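Local coordinates for amidase, hydantoinase/carbamoylase family (Burkholderia vietnamiensis, PDB 5I4M), which probably hydrolyses N-carbamoyl-L-amino acids with two zinc ions per subunit, as a member of the peptidase M20 family, at residues 69-75 and 124-128; 88-93 and 135-141; 205-209 and 355-359. All coordinates share one frame; numbering follows the deposited sequence. Where two conformers were deposited one is given.

Overall arrangement
Following the chain from its N terminus, helix 57-72 delivers residues 69-75 and runs out into strands 76-79 and 85-89, the latter leading into 88-93. Contact 1 closes the first loop when helix 117-132 returns to 69-75. Contact 2 opens inside that loop and closes beyond it, where 135-141 meets 88-93, so the two cross; their centres are about 13 Å apart and Ile127 packs on Arg89 and Val141. Contact 3 follows in series. It closes a much longer loop, which includes the dimerisation region, by bringing helix 353-365 against strand 206-212. His139 of contact 2 stacks on His205, joining contacts 2 and 3.

Contact 1 of 3, residues 69-75 and 124-128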
loop_
_atom_site.group_PDB
_atom_site.type_symbol
_atom_site.label_atom_id
_atom_site.label_comp_id
_atom_site.label_asym_id
_atom_site.label_seq_id
_atom_site.Cartn_x
_atom_site.Cartn_y
_atom_site.Cartn_z
ATOM N N TRP A 69 -36.182 -11.330 7.876
ATOM C CA TRP A 69 -37.100 -10.415 8.543
ATOM C C TRP A 69 -38.193 -9.945 7.595
ATOM O O TRP A 69 -39.366 -9.854 7.979
ATOM C CB TRP A 69 -36.341 -9.203 9.082
ATOM C CG TRP A 69 -35.447 -9.481 10.251
ATOM C CD1 TRP A 69 -35.471 -10.578 11.068
ATOM C CD2 TRP A 69 -34.369 -8.652 10.717
ATOM N NE1 TRP A 69 -34.487 -10.474 12.026
ATOM C CE2 TRP A 69 -33.801 -9.299 11.834
ATOM C CE3 TRP A 69 -33.844 -7.423 10.308
ATOM C CZ2 TRP A 69 -32.735 -8.755 12.544
ATOM C CZ3 TRP A 69 -32.789 -6.884 11.013
ATOM C CH2 TRP A 69 -32.244 -7.553 12.122
ATOM N N ALA A 70 -37.824 -9.615 6.358
ATOM C CA ALA A 70 -38.825 -9.131 5.416
ATOM C C ALA A 70 -39.861 -10.201 5.126
ATOM O O ALA A 70 -41.058 -9.909 5.045
ATOM C CB ALA A 70 -38.158 -8.674 4.120
ATOM N N LYS A 71 -39.421 -11.452 4.950
ATOM C CA LYS A 71 -40.384 -12.519 4.701
ATOM C C LYS A 71 -41.318 -12.682 5.888
ATOM O O LYS A 71 -42.525 -12.907 5.715
ATOM C CB LYS A 71 -39.664 -13.831 4.396
ATOM C CG LYS A 71 -39.098 -13.901 2.983
ATOM C CD LYS A 71 -38.331 -15.190 2.746
ATOM C CE LYS A 71 -37.720 -15.218 1.357
ATOM N NZ LYS A 71 -36.797 -16.374 1.207
ATOM N N ALA A 72 -40.781 -12.561 7.103
ATOM C CA ALA A 72 -41.623 -12.663 8.290
ATOM C C ALA A 72 -42.620 -11.520 8.363
ATOM O O ALA A 72 -43.667 -11.660 9.001
ATOM C CB ALA A 72 -40.761 -12.695 9.552
ATOM N N ALA A 73 -42.323 -10.394 7.721
ATOM C CA ALA A 73 -43.257 -9.282 7.651
ATOM C C ALA A 73 -44.160 -9.365 6.424
ATOM O O ALA A 73 -44.768 -8.359 6.044
ATOM C CB ALA A 73 -42.501 -7.950 7.669
ATOM N N GLY A 74 -44.248 -10.537 5.793
ATOM C CA GLY A 74 -45.165 -10.742 4.685
ATOM C C GLY A 74 -44.668 -10.298 3.324
ATOM O O GLY A 74 -45.475 -10.153 2.403
ATOM N N CYS A 75 -43.368 -10.075 3.161
ATOM C CA CYS A 75 -42.821 -9.679 1.873
ATOM C C CYS A 75 -42.494 -10.890 1.012
ATOM O O CYS A 75 -42.099 -11.948 1.511
ATOM C CB CYS A 75 -41.548 -8.851 2.050
ATOM S SG CYS A 75 -41.813 -7.279 2.841
ATOM N N LEU A 124 -37.558 -1.428 6.058
ATOM C CA LEU A 124 -38.179 -2.561 6.740
ATOM C C LEU A 124 -39.141 -2.088 7.826
ATOM O O LEU A 124 -40.225 -2.661 8.001
ATOM C CB LEU A 124 -37.103 -3.469 7.338
ATOM C CG LEU A 124 -37.673 -4.602 8.196
ATOM C CD1 LEU A 124 -38.545 -5.518 7.348
ATOM C CD2 LEU A 124 -36.567 -5.399 8.858
ATOM N N GLU A 125 -38.763 -1.038 8.558
ATOM C CA GLU A 125 -39.637 -0.503 9.601
ATOM C C GLU A 125 -40.902 0.109 9.011
ATOM O O GLU A 125 -41.968 0.029 9.631
ATOM C CB GLU A 125 -38.870 0.522 10.446
ATOM C CG GLU A 125 -39.716 1.281 11.487
ATOM C CD GLU A 125 -40.426 0.370 12.492
ATOM O OE1 GLU A 125 -41.555 0.717 12.914
ATOM O OE2 GLU A 125 -39.867 -0.690 12.866
ATOM N N VAL A 126 -40.817 0.703 7.814
ATOM C CA VAL A 126 -42.028 1.176 7.140
ATOM C C VAL A 126 -42.963 0.008 6.858
ATOM O O VAL A 126 -44.170 0.074 7.109
ATOM C CB VAL A 126 -41.668 1.936 5.850
ATOM C CG1 VAL A 126 -42.912 2.172 5.008
ATOM C CG2 VAL A 126 -41.028 3.258 6.188
ATOM N N ILE A 127 -42.416 -1.092 6.346
ATOM C CA ILE A 127 -43.227 -2.282 6.079
ATOM C C ILE A 127 -43.908 -2.758 7.354
ATOM O O ILE A 127 -45.120 -3.018 7.389
ATOM C CB ILE A 127 -42.353 -3.393 5.473
ATOM C CG1 ILE A 127 -41.785 -2.952 4.122
ATOM C CG2 ILE A 127 -43.145 -4.690 5.367
ATOM C CD1 ILE A 127 -42.830 -2.681 3.091
ATOM N N ARG A 128 -43.129 -2.884 8.433
ATOM C CA ARG A 128 -43.695 -3.374 9.685
ATOM C C ARG A 128 -44.745 -2.415 10.227
ATOM O O ARG A 128 -45.749 -2.841 10.813
ATOM C CB ARG A 128 -42.584 -3.589 10.713
ATOM C CG ARG A 128 -41.624 -4.711 10.362
ATOM C CD ARG A 128 -40.476 -4.760 11.351
ATOM N NE ARG A 128 -39.775 -6.046 11.343
ATOM C CZ ARG A 128 -38.582 -6.255 11.899
ATOM N NH1 ARG A 128 -37.937 -5.260 12.497
ATOM N NH2 ARG A 128 -38.032 -7.465 11.855
HETATM O O HOH W 1 -40.181 -9.225 10.383
#
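Trp69 takes NH2 of Arg128 over one face of its indole, displaced toward the rim, 3.6 Å from Trp69 CG. The ring and guanidinium planes are 46° apart, and Arg128 CZ is 5.2 Å from the centroid of the five-membered ring of Trp69, so any cation-pi attraction is weak at most. Leu124 CD2 touches both groups: it sits 3.7 Å from Trp69 CE3 and over the centre of one guanidinium face. In Leu124 a chi1 of 174° puts CG opposite the backbone N, and chi2 (62°) then sets CD2 by Trp69 and CD1 near Ala70 CA. A water links the guanidinium to the backbone of helix 57-72, donating to Trp69 O at 2.6 Å and accepting from Arg128 NH2 in the guanidinium plane.

Past the C-terminal end of helix 57-72 the side chains that meet across the contact are mainly apolar. Ile127 CG2 touches both Ala73 CB (4.0 Å) and Cys75 SG (3.9 Å). Gly74, with positive phi, is the C-prime residue where the helix ends, with Cys75 N bonded to Ala70 O and Gly74 N to Lys71 O. Asn131 ND2 adds a bond to Ala73 O. Ala70 also touches Met87 and Ile127 touches Val143, evidence that both helices lie on one side of the strands. This is a helix-helix pair of an alpha/beta domain, with a Schellman motif closing one helix.

Contact 2 of 3, residues 88-93 and 135-141; sequences RRAGRV and IETEHPV
Arg89 and Val141 form an antiparallel hydrogen-bonded pair: Arg89 N gives to Val141 O at 2.7 Å, and Val141 N returns a bond to Arg89 O at 3.0 Å. Both are nearly straight, 169° at the hydrogen. The side chain of Arg89, extended as far as NE, then reaches Ile135 O, which takes NH1 and NH2 end-on, the latter at 2.8 Å. Because both NH groups of one guanidinium converge on a single oxygen, the bonds are bent (137° and 142°), although the oxygen stays in the guanidinium plane. Arg89 NE is satisfied by Asn131 OD1.

Two waters link the segments. One accepts from Arg89 NH1 and donates to Ala90 O and Thr137 OG1; the other donates to Ala90 O and accepts from Thr137 N. Thr137 OG1 itself donates to His139 O at 2.6 Å.

Farther on, Arg92 N bonds to Thr137 O at 2.7 Å and Val93 N to Glu138 O at 3.2 Å. A bend at chi3 turns the Arg92 guanidinium side-on to Glu138, NE meeting OE2 at 2.8 Å and NH2 meeting OE1 in a two-bond salt bridge, with both oxygens approached from above the carboxylate plane. Arg88, salt-bridged to Glu142, lays one guanidinium face on the Pro140 ring. The segments thus extend the antiparallel pairing of strands 85-89 and 141-145 through a loop-to-loop hydrogen-bond network, at an end of the alpha/beta core.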
loop_
_atom_site.group_PDB
_atom_site.type_symbol
_atom_site.label_atom_id
_atom_site.label_comp_id
_atom_site.label_asym_id
_atom_site.label_seq_id
_atom_site.Cartn_x
_atom_site.Cartn_y
_atom_site.Cartn_z
ATOM N N ARG A 88 -40.964 -7.056 -1.322
ATOM C CA ARG A 88 -42.175 -6.430 -1.838
ATOM C C ARG A 88 -43.363 -6.682 -0.917
ATOM O O ARG A 88 -43.658 -7.832 -0.572
ATOM C CB ARG A 88 -42.480 -6.965 -3.237
ATOM C CG ARG A 88 -43.750 -6.460 -3.871
ATOM C CD ARG A 88 -43.792 -6.966 -5.297
ATOM N NE ARG A 88 -45.058 -6.699 -5.970
ATOM C CZ ARG A 88 -45.243 -5.743 -6.876
ATOM N NH1 ARG A 88 -44.240 -4.926 -7.222
ATOM N NH2 ARG A 88 -46.442 -5.607 -7.437
ATOM N N ARG A 89 -44.056 -5.607 -0.541
ATOM C CA ARG A 89 -45.326 -5.692 0.176
ATOM C C ARG A 89 -46.449 -5.363 -0.802
ATOM O O ARG A 89 -46.535 -4.233 -1.294
ATOM C CB ARG A 89 -45.348 -4.737 1.373
ATOM C CG ARG A 89 -46.631 -4.824 2.230
ATOM C CD ARG A 89 -46.622 -3.754 3.313
ATOM N NE ARG A 89 -47.667 -3.921 4.324
ATOM C CZ ARG A 89 -48.867 -3.351 4.278
ATOM N NH1 ARG A 89 -49.209 -2.576 3.247
ATOM N NH2 ARG A 89 -49.728 -3.560 5.265
ATOM N N ALA A 90 -47.309 -6.344 -1.068
ATOM C CA ALA A 90 -48.361 -6.185 -2.067
ATOM C C ALA A 90 -49.223 -4.958 -1.789
ATOM O O ALA A 90 -49.469 -4.587 -0.640
ATOM C CB ALA A 90 -49.246 -7.433 -2.105
ATOM N N GLY A 91 -49.694 -4.326 -2.868
ATOM C CA GLY A 91 -50.702 -3.296 -2.776
ATOM C C GLY A 91 -52.072 -3.814 -3.193
ATOM O O GLY A 91 -52.256 -4.981 -3.533
ATOM N N ARG A 92 -53.051 -2.905 -3.166
ATOM C CA ARG A 92 -54.401 -3.274 -3.585
ATOM C C ARG A 92 -54.444 -3.602 -5.075
ATOM O O ARG A 92 -55.187 -4.494 -5.498
ATOM C CB ARG A 92 -55.383 -2.150 -3.253
ATOM C CG ARG A 92 -56.841 -2.517 -3.490
ATOM C CD ARG A 92 -57.775 -1.306 -3.397
ATOM N NE ARG A 92 -57.646 -0.413 -4.546
ATOM C CZ ARG A 92 -58.285 -0.574 -5.700
ATOM N NH1 ARG A 92 -59.106 -1.601 -5.871
ATOM N NH2 ARG A 92 -58.100 0.289 -6.690
ATOM N N VAL A 93 -53.653 -2.901 -5.882
ATOM C CA VAL A 93 -53.646 -3.084 -7.330
ATOM C C VAL A 93 -52.453 -3.963 -7.666
ATOM O O VAL A 93 -51.299 -3.545 -7.518
ATOM C CB VAL A 93 -53.593 -1.743 -8.070
ATOM C CG1 VAL A 93 -53.566 -1.968 -9.577
ATOM C CG2 VAL A 93 -54.788 -0.880 -7.682
ATOM N N ILE A 135 -52.594 -0.958 7.262
ATOM C CA ILE A 135 -52.745 -0.051 6.136
ATOM C C ILE A 135 -52.586 -0.821 4.835
ATOM O O ILE A 135 -51.581 -1.515 4.622
ATOM C CB ILE A 135 -51.724 1.092 6.222
ATOM C CG1 ILE A 135 -52.024 1.967 7.437
ATOM C CG2 ILE A 135 -51.715 1.907 4.927
ATOM C CD1 ILE A 135 -50.942 2.976 7.722
ATOM N N GLU A 136 -53.572 -0.688 3.961
ATOM C CA GLU A 136 -53.486 -1.168 2.592
ATOM C C GLU A 136 -53.127 0.003 1.692
ATOM O O GLU A 136 -53.775 1.053 1.753
ATOM C CB GLU A 136 -54.805 -1.795 2.150
ATOM C CG GLU A 136 -54.852 -2.176 0.680
ATOM C CD GLU A 136 -56.171 -2.831 0.289
ATOM O OE1 GLU A 136 -57.188 -2.112 0.147
ATOM O OE2 GLU A 136 -56.187 -4.071 0.134
ATOM N N THR A 137 -52.089 -0.166 0.882
ATOM C CA THR A 137 -51.684 0.837 -0.090
ATOM C C THR A 137 -52.222 0.483 -1.473
ATOM O O THR A 137 -52.489 -0.680 -1.782
ATOM C CB THR A 137 -50.157 0.967 -0.146
ATOM O OG1 THR A 137 -49.577 -0.285 -0.544
ATOM C CG2 THR A 137 -49.607 1.367 1.218
ATOM N N GLU A 138 -52.370 1.510 -2.313
ATOM C CA GLU A 138 -52.808 1.282 -3.688
ATOM C C GLU A 138 -51.686 0.659 -4.516
ATOM O O GLU A 138 -51.872 -0.380 -5.162
ATOM C CB GLU A 138 -53.274 2.599 -4.307
ATOM C CG GLU A 138 -53.901 2.452 -5.682
ATOM C CD GLU A 138 -55.402 2.192 -5.627
ATOM O OE1 GLU A 138 -56.060 2.361 -6.678
ATOM O OE2 GLU A 138 -55.916 1.836 -4.538
ATOM N N HIS A 139 -50.531 1.278 -4.505
ATOM C CA HIS A 139 -49.345 0.738 -5.137
ATOM C C HIS A 139 -48.645 -0.230 -4.186
ATOM O O HIS A 139 -48.633 -0.006 -2.974
ATOM C CB HIS A 139 -48.369 1.860 -5.510
ATOM C CG HIS A 139 -48.920 2.854 -6.485
ATOM N ND1 HIS A 139 -48.572 2.856 -7.820
ATOM C CD2 HIS A 139 -49.780 3.886 -6.319
ATOM C CE1 HIS A 139 -49.197 3.848 -8.433
ATOM N NE2 HIS A 139 -49.938 4.485 -7.545
ATOM N N PRO A 140 -48.022 -1.286 -4.703
ATOM C CA PRO A 140 -47.140 -2.084 -3.856
ATOM C C PRO A 140 -45.993 -1.222 -3.355
ATOM O O PRO A 140 -45.650 -0.193 -3.941
ATOM C CB PRO A 140 -46.644 -3.193 -4.795
ATOM C CG PRO A 140 -46.778 -2.608 -6.167
ATOM C CD PRO A 140 -48.007 -1.744 -6.103
ATOM N N VAL A 141 -45.409 -1.653 -2.244
ATOM C CA VAL A 141 -44.272 -0.983 -1.630
ATOM C C VAL A 141 -43.118 -1.972 -1.591
ATOM O O VAL A 141 -43.321 -3.157 -1.311
ATOM C CB VAL A 141 -44.633 -0.476 -0.216
ATOM C CG1 VAL A 141 -43.386 -0.109 0.565
ATOM C CG2 VAL A 141 -45.603 0.719 -0.305
HETATM O O HOH W 2 -47.962 -2.186 0.684
HETATM O O HOH W 3 -51.404 -3.106 0.894
#

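Contact 3 of 3, residues 205-209 and 355-359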
loop_
_atom_site.group_PDB
_atom_site.type_symbol
_atom_site.label_atom_id
_atom_site.label_comp_id
_atom_site.label_asym_id
_atom_site.label_seq_id
_atom_site.Cartn_x
_atom_site.Cartn_y
_atom_site.Cartn_z
ATOM N N HIS A 205 -43.079 3.643 -9.597
ATOM C CA HIS A 205 -43.974 4.784 -9.440
ATOM C C HIS A 205 -43.254 5.960 -8.792
ATOM O O HIS A 205 -43.412 7.110 -9.225
ATOM C CB HIS A 205 -45.195 4.385 -8.615
ATOM C CG HIS A 205 -46.194 5.483 -8.453
ATOM N ND1 HIS A 205 -46.845 6.057 -9.523
ATOM C CD2 HIS A 205 -46.650 6.118 -7.348
ATOM C CE1 HIS A 205 -47.662 6.997 -9.082
ATOM N NE2 HIS A 205 -47.562 7.055 -7.767
ATOM N N ALA A 206 -42.462 5.688 -7.755
ATOM C CA ALA A 206 -41.685 6.700 -7.051
ATOM C C ALA A 206 -40.662 5.980 -6.193
ATOM O O ALA A 206 -40.835 4.807 -5.856
ATOM C CB ALA A 206 -42.564 7.606 -6.185
ATOM N N ALA A 207 -39.598 6.699 -5.835
ATOM C CA ALA A 207 -38.530 6.133 -5.021
ATOM C C ALA A 207 -38.082 7.165 -3.997
ATOM O O ALA A 207 -38.031 8.361 -4.295
ATOM C CB ALA A 207 -37.343 5.695 -5.885
ATOM N N PHE A 208 -37.802 6.704 -2.777
ATOM C CA PHE A 208 -37.261 7.544 -1.719
ATOM C C PHE A 208 -36.143 6.773 -1.036
ATOM O O PHE A 208 -36.291 5.579 -0.780
ATOM C CB PHE A 208 -38.316 7.913 -0.660
ATOM C CG PHE A 208 -39.465 8.720 -1.184
ATOM C CD1 PHE A 208 -39.412 10.104 -1.184
ATOM C CD2 PHE A 208 -40.609 8.094 -1.653
ATOM C CE1 PHE A 208 -40.475 10.854 -1.667
ATOM C CE2 PHE A 208 -41.675 8.827 -2.125
ATOM C CZ PHE A 208 -41.611 10.216 -2.134
ATOM N N GLU A 209 -35.038 7.446 -0.727
ATOM C CA GLU A 209 -33.979 6.841 0.071
ATOM C C GLU A 209 -33.724 7.687 1.314
ATOM O O GLU A 209 -33.524 8.903 1.229
ATOM C CB GLU A 209 -32.687 6.668 -0.738
ATOM C CG GLU A 209 -31.513 6.100 0.097
ATOM C CD GLU A 209 -30.340 5.656 -0.756
ATOM O OE1 GLU A 209 -30.429 5.806 -1.989
ATOM O OE2 GLU A 209 -29.341 5.132 -0.204
ATOM N N CYS A 355 -41.663 14.603 -5.243
ATOM C CA CYS A 355 -41.087 13.793 -4.177
ATOM C C CYS A 355 -40.503 14.676 -3.084
ATOM O O CYS A 355 -40.695 14.415 -1.888
ATOM C CB CYS A 355 -40.019 12.857 -4.748
ATOM S SG CYS A 355 -40.715 11.491 -5.715
ATOM N N VAL A 356 -39.770 15.716 -3.474
ATOM C CA VAL A 356 -39.210 16.639 -2.491
ATOM C C VAL A 356 -40.326 17.255 -1.650
ATOM O O VAL A 356 -40.222 17.351 -0.422
ATOM C CB VAL A 356 -38.365 17.713 -3.204
ATOM C CG1 VAL A 356 -38.027 18.860 -2.264
ATOM C CG2 VAL A 356 -37.087 17.094 -3.785
ATOM N N ALA A 357 -41.417 17.664 -2.298
ATOM C CA ALA A 357 -42.535 18.252 -1.568
ATOM C C ALA A 357 -43.146 17.260 -0.587
ATOM O O ALA A 357 -43.571 17.643 0.510
ATOM C CB ALA A 357 -43.594 18.746 -2.551
ATOM N N ALA A 358 -43.206 15.980 -0.970
ATOM C CA ALA A 358 -43.758 14.961 -0.082
ATOM C C ALA A 358 -42.892 14.783 1.157
ATOM O O ALA A 358 -43.413 14.558 2.253
ATOM C CB ALA A 358 -43.910 13.630 -0.821
ATOM N N VAL A 359 -41.568 14.866 0.992
ATOM C CA VAL A 359 -40.651 14.774 2.126
ATOM C C VAL A 359 -40.826 15.974 3.050
ATOM O O VAL A 359 -40.917 15.834 4.278
ATOM C CB VAL A 359 -39.202 14.651 1.621
ATOM C CG1 VAL A 359 -38.213 14.767 2.766
ATOM C CG2 VAL A 359 -39.015 13.325 0.887
#
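Phe208 leaves strand 206-209 with CB directed toward helix 355-359, and with CG opposite the carbonyl carbon (chi1 -63°) the ring edge carrying CD1, CE1 and CZ comes against the helix. CD1 comes first and lies 3.8 Å from Val359 CG2, a methyl that also sits beside CE1. CE1 is the most engaged atom. It meets Cys355 O at 3.6 Å, with that oxygen at the ring edge and in its plane, and Cys355 CB at 3.7 Å. At the tip, CZ touches Cys355 SG at 3.9 Å and, more loosely, Ala358 CB at 4.3 Å.

The sulfur stands 37° off the ring normal, an oblique sulfur-aromatic contact. It also meets Ala206 CB, two residues back along the strand and likewise directed toward the helix. The short strand and helix axes approach to 10.1 Å and cross at -50°, a separation bridged by the Phe208 ring together with side chains of the helix. Leu421 and Arg428 of helix 411-429 also touch Phe208, as does Ser391 of strand 390-395.

Cys355 O accepts from Val359 N in the helix; the aromatic edge it also meets can offer only a weak, probably electrostatic attraction. The side chain of Phe208 lies about 10 Å from that of the zinc ligand His211. With no hydrogen bond between the segments, cohesion probably rests mainly on dispersion among largely buried atoms, the thiol of Cys355 having its hydrogen bond elsewhere.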